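Local coordinates for gamma-butyrobetaine hydroxylase-like N-terminal domain-containing protein (PDB 3LUU) that is of unknown function but binds a zinc ion and belongs to the gamma-butyrobetaine hydroxylase-like N-terminal (DUF971) family, at residues A[33-41]-A[58-66]. Numbering follows the deposited sequence.
Sequences LTFEHLRVE and VTGKEHVSV. With ZN (zinc ion), chain B.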
ATOM      1  N   LEU A  33       1.588   5.840   3.321  1.00 17.09           N
ATOM      2  CA  LEU A  33       2.114   4.553   3.727  1.00 14.44           C
ATOM      3  C   LEU A  33       3.479   4.363   3.080  1.00 16.56           C
ATOM      4  O   LEU A  33       3.578   4.437   1.858  1.00 14.59           O
ATOM      5  CB  LEU A  33       1.157   3.447   3.297  1.00 16.17           C
ATOM      6  CG  LEU A  33      -0.183   3.448   4.039  1.00 16.05           C
ATOM      7  CD1 LEU A  33      -1.141   2.511   3.328  1.00 19.02           C
ATOM      8  CD2 LEU A  33       0.074   3.048   5.498  1.00 17.05           C
ATOM      9  N   THR A  34       4.532   4.160   3.887  1.00 13.63           N
ATOM     10  CA  THR A  34       5.864   3.974   3.292  1.00 13.07           C
ATOM     11  C   THR A  34       5.910   2.677   2.467  1.00 12.89           C
ATOM     12  O   THR A  34       5.271   1.647   2.790  1.00 14.69           O
ATOM     13  CB  THR A  34       7.020   3.961   4.326  1.00 11.58           C
ATOM     14  OG1 THR A  34       6.871   2.841   5.183  1.00 13.36           O
ATOM     15  CG2 THR A  34       7.070   5.268   5.143  1.00 14.85           C
ATOM     16  N   PHE A  35       6.691   2.719   1.395  1.00 13.92           N
ATOM     17  CA  PHE A  35       6.958   1.504   0.618  1.00 13.33           C
ATOM     18  C   PHE A  35       7.459   0.367   1.508  1.00 12.83           C
ATOM     19  O   PHE A  35       7.080  -0.798   1.327  1.00 15.39           O
ATOM     20  CB  PHE A  35       7.996   1.823  -0.465  1.00 13.28           C
ATOM     21  CG  PHE A  35       7.484   2.734  -1.574  1.00 12.86           C
ATOM     22  CD1 PHE A  35       6.140   3.052  -1.706  1.00 17.90           C
ATOM     23  CD2 PHE A  35       8.347   3.216  -2.542  1.00 15.85           C
ATOM     24  CE1 PHE A  35       5.682   3.859  -2.730  1.00 15.43           C
ATOM     25  CE2 PHE A  35       7.862   4.031  -3.592  1.00 20.75           C
ATOM     26  CZ  PHE A  35       6.525   4.324  -3.676  1.00 14.46           C
ATOM     27  N   GLU A  36       8.336   0.708   2.455  1.00 12.97           N
ATOM     28  CA  GLU A  36       8.884  -0.263   3.392  1.00 14.98           C
ATOM     29  C   GLU A  36       7.788  -0.949   4.183  1.00 14.30           C
ATOM     30  O   GLU A  36       7.775  -2.151   4.298  1.00 14.60           O
ATOM     31  CB  GLU A  36       9.804   0.425   4.374  1.00 14.73           C
ATOM     32  CG  GLU A  36      10.415  -0.520   5.399  1.00 16.34           C
ATOM     33  CD  GLU A  36      11.167   0.198   6.520  1.00 13.73           C
ATOM     34  OE1 GLU A  36      10.842   1.370   6.842  1.00 15.19           O
ATOM     35  OE2 GLU A  36      12.104  -0.429   7.070  1.00 14.88           O
ATOM     36  N   HIS A  37       6.912  -0.146   4.781  1.00 15.37           N
ATOM     37  CA  HIS A  37       5.786  -0.645   5.575  1.00 15.50           C
ATOM     38  C   HIS A  37       4.894  -1.571   4.756  1.00 14.91           C
ATOM     39  O   HIS A  37       4.573  -2.682   5.190  1.00 15.02           O
ATOM     40  CB  HIS A  37       5.021   0.550   6.139  1.00 14.95           C
ATOM     41  CG  HIS A  37       3.986   0.211   7.162  1.00 16.90           C
ATOM     42  ND1 HIS A  37       3.082   1.141   7.621  1.00 18.36           N
ATOM     43  CD2 HIS A  37       3.721  -0.930   7.831  1.00 18.43           C
ATOM     44  CE1 HIS A  37       2.301   0.584   8.521  1.00 21.61           C
ATOM     45  NE2 HIS A  37       2.661  -0.672   8.659  1.00 16.44           N
ATOM     46  N   LEU A  38       4.560  -1.144   3.546  1.00 14.82           N
ATOM     47  CA  LEU A  38       3.748  -1.960   2.647  1.00 14.49           C
ATOM     48  C   LEU A  38       4.422  -3.322   2.353  1.00 14.59           C
ATOM     49  O   LEU A  38       3.785  -4.387   2.364  1.00 15.97           O
ATOM     50  CB  LEU A  38       3.469  -1.189   1.343  1.00 15.71           C
ATOM     51  CG  LEU A  38       2.540   0.029   1.448  1.00 15.77           C
ATOM     52  CD1 LEU A  38       2.733   0.916   0.235  1.00 12.57           C
ATOM     53  CD2 LEU A  38       1.086  -0.405   1.583  1.00 16.38           C
ATOM     54  N   ARG A  39       5.721  -3.285   2.118  1.00 14.88           N
ATOM     55  CA  ARG A  39       6.447  -4.503   1.833  1.00 15.68           C
ATOM     56  C   ARG A  39       6.485  -5.442   3.033  1.00 15.18           C
ATOM     57  O   ARG A  39       6.272  -6.649   2.886  1.00 13.67           O
ATOM     58  CB  ARG A  39       7.859  -4.155   1.329  1.00 12.68           C
ATOM     59  CG  ARG A  39       8.745  -5.346   0.980  1.00 16.67           C
ATOM     60  CD  ARG A  39       8.141  -6.223  -0.079  1.00 18.66           C
ATOM     61  NE  ARG A  39       8.900  -7.449  -0.232  1.00 20.04           N
ATOM     62  CZ  ARG A  39       8.676  -8.583   0.431  1.00 28.36           C
ATOM     63  NH1 ARG A  39       7.699  -8.684   1.312  1.00 22.84           N
ATOM     64  NH2 ARG A  39       9.449  -9.636   0.212  1.00 28.49           N
ATOM     65  N   VAL A  40       6.773  -4.922   4.221  1.00 17.30           N
ATOM     66  CA  VAL A  40       6.911  -5.827   5.371  1.00 17.68           C
ATOM     67  C   VAL A  40       5.557  -6.332   5.843  1.00 19.25           C
ATOM     68  O   VAL A  40       5.493  -7.362   6.481  1.00 16.95           O
ATOM     69  CB  VAL A  40       7.759  -5.236   6.520  1.00 20.56           C
ATOM     70  CG1 VAL A  40       9.150  -4.815   5.990  1.00 18.26           C
ATOM     71  CG2 VAL A  40       7.108  -4.089   7.139  1.00 20.11           C
ATOM     72  N   GLU A  41       4.487  -5.604   5.536  1.00 20.19           N
ATOM     73  CA  GLU A  41       3.081  -6.061   5.768  1.00 26.87           C
ATOM     74  C   GLU A  41       2.400  -6.654   4.537  1.00 29.23           C
ATOM     75  O   GLU A  41       1.191  -6.784   4.525  1.00 33.45           O
ATOM     76  CB  GLU A  41       2.200  -4.869   6.144  1.00 29.28           C
ATOM     77  CG  GLU A  41       2.660  -4.080   7.315  1.00 31.83           C
ATOM     78  CD  GLU A  41       2.088  -4.595   8.568  1.00 37.32           C
ATOM     79  OE1 GLU A  41       1.833  -5.816   8.578  1.00 29.56           O
ATOM     80  OE2 GLU A  41       1.877  -3.776   9.502  1.00 23.32           O
ATOM     81  N   VAL A  58      10.414  -9.275  11.101  1.00 14.18           N
ATOM     82  CA  VAL A  58      10.434  -9.035   9.686  1.00 13.67           C
ATOM     83  C   VAL A  58      11.179  -7.719   9.483  1.00 16.52           C
ATOM     84  O   VAL A  58      10.726  -6.664   9.946  1.00 17.44           O
ATOM     85  CB  VAL A  58       9.014  -8.903   9.117  1.00 16.48           C
ATOM     86  CG1 VAL A  58       9.066  -8.707   7.576  1.00 12.64           C
ATOM     87  CG2 VAL A  58       8.190 -10.122   9.486  1.00 15.43           C
ATOM     88  N   THR A  59      12.307  -7.782   8.787  1.00 13.47           N
ATOM     89  CA  THR A  59      13.208  -6.640   8.672  1.00 14.76           C
ATOM     90  C   THR A  59      13.905  -6.627   7.300  1.00 15.89           C
ATOM     91  O   THR A  59      13.624  -7.479   6.454  1.00 15.57           O
ATOM     92  CB  THR A  59      14.237  -6.708   9.853  1.00 17.45           C
ATOM     93  OG1 THR A  59      14.954  -5.470   9.932  1.00 32.34           O
ATOM     94  CG2 THR A  59      15.189  -7.869   9.647  1.00 18.30           C
ATOM     95  N   GLY A  60      14.769  -5.642   7.058  1.00 14.95           N
ATOM     96  CA  GLY A  60      15.572  -5.597   5.826  1.00 17.34           C
ATOM     97  C   GLY A  60      14.940  -5.068   4.545  1.00 16.05           C
ATOM     98  O   GLY A  60      15.460  -5.320   3.440  1.00 13.76           O
ATOM     99  N   LYS A  61      13.840  -4.316   4.654  1.00 15.31           N
ATOM    100  CA  LYS A  61      13.147  -3.846   3.450  1.00 16.14           C
ATOM    101  C   LYS A  61      13.134  -2.323   3.322  1.00 14.61           C
ATOM    102  O   LYS A  61      12.373  -1.789   2.538  1.00 15.39           O
ATOM    103  CB  LYS A  61      11.722  -4.409   3.383  1.00 14.45           C
ATOM    104  CG  LYS A  61      11.619  -5.946   3.332  1.00 19.84           C
ATOM    105  CD  LYS A  61      12.355  -6.538   2.089  1.00 21.83           C
ATOM    106  CE  LYS A  61      12.346  -8.109   2.060  1.00 30.09           C
ATOM    107  NZ  LYS A  61      13.180  -8.686   0.910  1.00 37.78           N
ATOM    108  N   GLU A  62      14.024  -1.643   4.041  1.00 15.20           N
ATOM    109  CA  GLU A  62      14.048  -0.184   4.015  1.00 17.32           C
ATOM    110  C   GLU A  62      14.381   0.416   2.637  1.00 16.25           C
ATOM    111  O   GLU A  62      13.980   1.537   2.320  1.00 13.89           O
ATOM    112  CB  GLU A  62      14.963   0.388   5.095  1.00 18.57           C
ATOM    113  CG  GLU A  62      16.452   0.138   4.921  1.00 20.50           C
ATOM    114  CD  GLU A  62      16.919  -1.143   5.595  1.00 20.10           C
ATOM    115  OE1 GLU A  62      16.080  -2.050   5.816  1.00 19.15           O
ATOM    116  OE2 GLU A  62      18.127  -1.226   5.913  1.00 27.05           O
ATOM    117  N   HIS A  63      15.096  -0.343   1.814  1.00 15.95           N
ATOM    118  CA  HIS A  63      15.446   0.139   0.484  1.00 21.04           C
ATOM    119  C   HIS A  63      14.524  -0.363  -0.611  1.00 23.61           C
ATOM    120  O   HIS A  63      14.712  -0.019  -1.784  1.00 25.08           O
ATOM    121  CB  HIS A  63      16.915  -0.149   0.188  1.00 23.98           C
ATOM    122  CG  HIS A  63      17.850   0.839   0.841  1.00 36.93           C
ATOM    123  ND1 HIS A  63      18.739   0.491   1.838  1.00 48.62           N
ATOM    124  CD2 HIS A  63      18.007   2.172   0.650  1.00 51.80           C
ATOM    125  CE1 HIS A  63      19.414   1.560   2.218  1.00 54.34           C
ATOM    126  NE2 HIS A  63      18.987   2.595   1.517  1.00 55.60           N
ATOM    127  N   VAL A  64      13.463  -1.080  -0.245  1.00 19.86           N
ATOM    128  CA  VAL A  64      12.552  -1.623  -1.257  1.00 20.01           C
ATOM    129  C   VAL A  64      11.614  -0.503  -1.762  1.00 21.49           C
ATOM    130  O   VAL A  64      11.266   0.437  -1.002  1.00 24.93           O
ATOM    131  CB  VAL A  64      11.859  -2.908  -0.705  1.00 20.96           C
ATOM    132  CG1 VAL A  64      10.866  -3.461  -1.669  1.00 13.53           C
ATOM    133  CG2 VAL A  64      12.994  -3.996  -0.392  1.00 24.34           C
ATOM    134  N   SER A  65      11.303  -0.521  -3.063  1.00 18.37           N
ATOM    135  CA  SER A  65      10.342   0.421  -3.598  1.00 21.07           C
ATOM    136  C   SER A  65       9.181  -0.288  -4.288  1.00 20.00           C
ATOM    137  O   SER A  65       9.276  -1.451  -4.642  1.00 15.10           O
ATOM    138  CB  SER A  65      11.015   1.423  -4.539  1.00 21.70           C
ATOM    139  OG  SER A  65      11.422   0.783  -5.726  1.00 32.55           O
ATOM    140  N   VAL A  66       8.059   0.424  -4.413  1.00 18.99           N
ATOM    141  CA  VAL A  66       6.936  -0.016  -5.207  1.00 18.95           C
ATOM    142  C   VAL A  66       7.219   0.450  -6.636  1.00 18.06           C
ATOM    143  O   VAL A  66       7.335   1.651  -6.923  1.00 21.11           O
ATOM    144  CB  VAL A  66       5.607   0.529  -4.671  1.00 16.91           C
ATOM    145  CG1 VAL A  66       4.483   0.227  -5.628  1.00 19.36           C
ATOM    146  CG2 VAL A  66       5.334  -0.069  -3.274  1.00 14.12           C
TER
HETATM  147 ZN    ZN B 101       2.035  -1.877  10.176  1.00 24.27          ZN
HETATM  148  O   HOH W   1      12.369  -3.175   6.811  1.00 14.45           O
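Phe35, the first residue of helix 35-40, lays one ring face over the start of strand 66-72. Val66 CB lies 3.9 Å from the ring centroid, 12° off the normal, a CH-pi contact; on the same face Val66 N is offset toward the rim, 3.4 Å from Phe35 CD2. Replacing Phe35 by alanine is likely to strip Val66 of the ring face packed on it and open a gap between the helix start and the strand. Farther along the helix, Val40 CG1 packs on Lys61 CB at 3.7 Å while Val40 CB meets Val58 CG1. Arg39, with CG anti to its own N (chi1 -180°), brings that methylene against both Lys61 CG and Val64 CG1, and Lys61 CE lies over a face of its guanidinium. Arg39 NH2 and Lys61 NZ lie 3.9 Å apart, both side chains forming salt bridges with Asp83, which probably offsets their charge. No direct hydrogen bond joins the segments; one water donates to Glu36 OE2 and accepts from Lys61 N, 2.8 Å from each. Turned away from the loop, His37 NE2 and, just beyond the helix, Glu41 OE2 bind zinc, with Glu101 completing the site. The loop grips the zinc-bearing helix mainly through apolar contacts, supplemented by that water and the shared Asp83.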